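Local coordinates for 150aa long hypothetical histidine triad nucleotide-binding protein (Sulfolobus tokodaii, PDB 2EO4) that binds zinc, probably binds nucleotides in the manner of histidine triad proteins, and may hydrolyse adenylyl sulfate, at residues K70-A75 and R133-N138. Residues are numbered along the deposited sequence; the frame is centred on the assembly and turned at random.
Sequences KDAVKA and RESIEN
Ser-135 meets Asp-71 and Ala-72 where helix 122-143 meets the end of helix 52-72, and the CA atoms of Ala-72 and Ser-135 lie 5.7 Å apart. Starting at the backbone, Ser-135 CB packs against Ala-72 CB at 4.0 Å and sits 3.4 Å from Asp-71 OD2. One bond further, Ser-135 OG donates a hydrogen bond to Asp-71 OD2, 2.8 Å long. The hydroxyl meets OD2 of Asp-71 on its anti side, 23° out of the carboxylate plane. The methyl of Ala-72 also touches this hydroxyl: Ala-72 CB lies 3.4 Å from Ser-135 OG. Asp-71 holds CG anti to its own N (chi1 180°), and the turn about CB-CG (chi2 64°) brings OD2 to the serine. The contact joins the end of helix 52-72, closed by a Schellman motif with Lys-74 at C-prime, to helix 122-143 near the C-terminus. With an alanine here in place of the serine, Asp-71 OD2 would probably lose its direct bond to helix 122-143. Water 1 makes a further link: it donates to Asp-71 OD2 and to Ser-135 O, and accepts from Asn-138 ND2 at 3.0 Å. Lys-74 NZ also folds back and donates a hydrogen bond to Asp-71 O, 2.6 Å away.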
loop_
_atom_site.group_PDB
_atom_site.type_symbol
_atom_site.label_atom_id
_atom_site.label_comp_id
_atom_site.label_asym_id
_atom_site.label_seq_id
_atom_site.Cartn_x
_atom_site.Cartn_y
_atom_site.Cartn_z
ATOM N N LYS A 70 -3.739 -2.334 -15.142
ATOM C CA LYS A 70 -2.743 -3.246 -15.690
ATOM C C LYS A 70 -3.171 -3.733 -17.069
ATOM O O LYS A 70 -2.362 -3.813 -17.994
ATOM C CB LYS A 70 -2.529 -4.447 -14.767
ATOM C CG LYS A 70 -1.443 -5.388 -15.275
ATOM C CD LYS A 70 -1.227 -6.593 -14.372
ATOM C CE LYS A 70 -0.127 -7.485 -14.942
ATOM N NZ LYS A 70 0.026 -8.758 -14.189
ATOM N N ASP A 71 -4.451 -4.054 -17.198
ATOM C CA ASP A 71 -4.989 -4.532 -18.465
ATOM C C ASP A 71 -4.986 -3.425 -19.517
ATOM O O ASP A 71 -4.528 -3.629 -20.644
ATOM C CB ASP A 71 -6.416 -5.046 -18.258
ATOM C CG ASP A 71 -7.045 -5.556 -19.542
ATOM O OD1 ASP A 71 -6.531 -6.547 -20.103
ATOM O OD2 ASP A 71 -8.048 -4.962 -19.984
ATOM N N ALA A 72 -5.482 -2.252 -19.137
ATOM C CA ALA A 72 -5.576 -1.107 -20.042
ATOM C C ALA A 72 -4.256 -0.626 -20.639
ATOM O O ALA A 72 -4.179 -0.365 -21.838
ATOM C CB ALA A 72 -6.277 0.052 -19.338
ATOM N N VAL A 73 -3.220 -0.495 -19.816
ATOM C CA VAL A 73 -1.934 -0.026 -20.321
ATOM C C VAL A 73 -0.954 -1.172 -20.538
ATOM O O VAL A 73 0.221 -0.945 -20.807
ATOM C CB VAL A 73 -1.291 1.009 -19.363
ATOM C CG1 VAL A 73 -2.243 2.174 -19.149
ATOM C CG2 VAL A 73 -0.937 0.352 -18.041
ATOM N N LYS A 74 -1.450 -2.401 -20.425
ATOM C CA LYS A 74 -0.626 -3.595 -20.605
ATOM C C LYS A 74 0.658 -3.529 -19.787
ATOM O O LYS A 74 1.760 -3.726 -20.301
ATOM C CB LYS A 74 -0.291 -3.788 -22.090
ATOM C CG LYS A 74 -1.503 -4.122 -22.949
ATOM C CD LYS A 74 -2.137 -5.435 -22.507
ATOM C CE LYS A 74 -3.406 -5.743 -23.297
ATOM N NZ LYS A 74 -4.471 -4.730 -23.050
ATOM N N ALA A 75 0.507 -3.256 -18.497
ATOM C CA ALA A 75 1.654 -3.163 -17.607
ATOM C C ALA A 75 2.148 -4.542 -17.199
ATOM O O ALA A 75 1.373 -5.495 -17.124
ATOM C CB ALA A 75 1.277 -2.356 -16.362
ATOM N N ARG A 133 -11.424 2.874 -18.042
ATOM C CA ARG A 133 -12.830 2.633 -17.734
ATOM C C ARG A 133 -13.297 1.386 -18.479
ATOM O O ARG A 133 -13.970 0.528 -17.912
ATOM C CB ARG A 133 -13.687 3.836 -18.136
ATOM C CG ARG A 133 -13.693 4.969 -17.113
ATOM C CD ARG A 133 -14.511 6.154 -17.606
ATOM N NE ARG A 133 -14.778 7.126 -16.550
ATOM C CZ ARG A 133 -15.486 8.238 -16.724
ATOM N NH1 ARG A 133 -15.994 8.518 -17.917
ATOM N NH2 ARG A 133 -15.702 9.062 -15.706
ATOM N N GLU A 134 -12.926 1.291 -19.749
ATOM C CA GLU A 134 -13.299 0.143 -20.573
ATOM C C GLU A 134 -12.791 -1.172 -19.978
ATOM O O GLU A 134 -13.502 -2.180 -19.995
ATOM C CB GLU A 134 -12.756 0.325 -21.996
ATOM C CG GLU A 134 -12.986 -0.866 -22.923
ATOM C CD GLU A 134 -12.629 -0.564 -24.371
ATOM O OE1 GLU A 134 -11.596 0.095 -24.608
ATOM O OE2 GLU A 134 -13.377 -1.000 -25.275
ATOM N N SER A 135 -11.571 -1.164 -19.442
ATOM C CA SER A 135 -11.004 -2.373 -18.844
ATOM C C SER A 135 -11.712 -2.742 -17.546
ATOM O O SER A 135 -11.945 -3.917 -17.266
ATOM C CB SER A 135 -9.505 -2.200 -18.568
ATOM O OG SER A 135 -8.748 -2.252 -19.763
ATOM N N ILE A 136 -12.044 -1.735 -16.749
ATOM C CA ILE A 136 -12.730 -1.981 -15.491
ATOM C C ILE A 136 -14.137 -2.526 -15.745
ATOM O O ILE A 136 -14.581 -3.448 -15.063
ATOM C CB ILE A 136 -12.791 -0.687 -14.632
ATOM C CG1 ILE A 136 -11.372 -0.317 -14.181
ATOM C CG2 ILE A 136 -13.714 -0.890 -13.437
ATOM C CD1 ILE A 136 -11.282 0.932 -13.300
ATOM N N GLU A 137 -14.832 -1.971 -16.734
ATOM C CA GLU A 137 -16.181 -2.435 -17.045
ATOM C C GLU A 137 -16.145 -3.920 -17.371
ATOM O O GLU A 137 -16.997 -4.680 -16.915
ATOM C CB GLU A 137 -16.760 -1.650 -18.225
ATOM C CG GLU A 137 -16.842 -0.165 -17.945
ATOM C CD GLU A 137 -17.197 0.647 -19.167
ATOM O OE1 GLU A 137 -16.755 0.289 -20.281
ATOM O OE2 GLU A 137 -17.906 1.660 -19.006
ATOM N N ASN A 138 -15.150 -4.333 -18.148
ATOM C CA ASN A 138 -15.018 -5.739 -18.516
ATOM C C ASN A 138 -14.770 -6.608 -17.286
ATOM O O ASN A 138 -15.292 -7.718 -17.179
ATOM C CB ASN A 138 -13.883 -5.923 -19.520
ATOM C CG ASN A 138 -13.681 -7.375 -19.910
ATOM O OD1 ASN A 138 -14.589 -8.024 -20.430
ATOM N ND2 ASN A 138 -12.485 -7.894 -19.658
HETATM O O HOH W 1 -10.420 -5.951 -18.561
#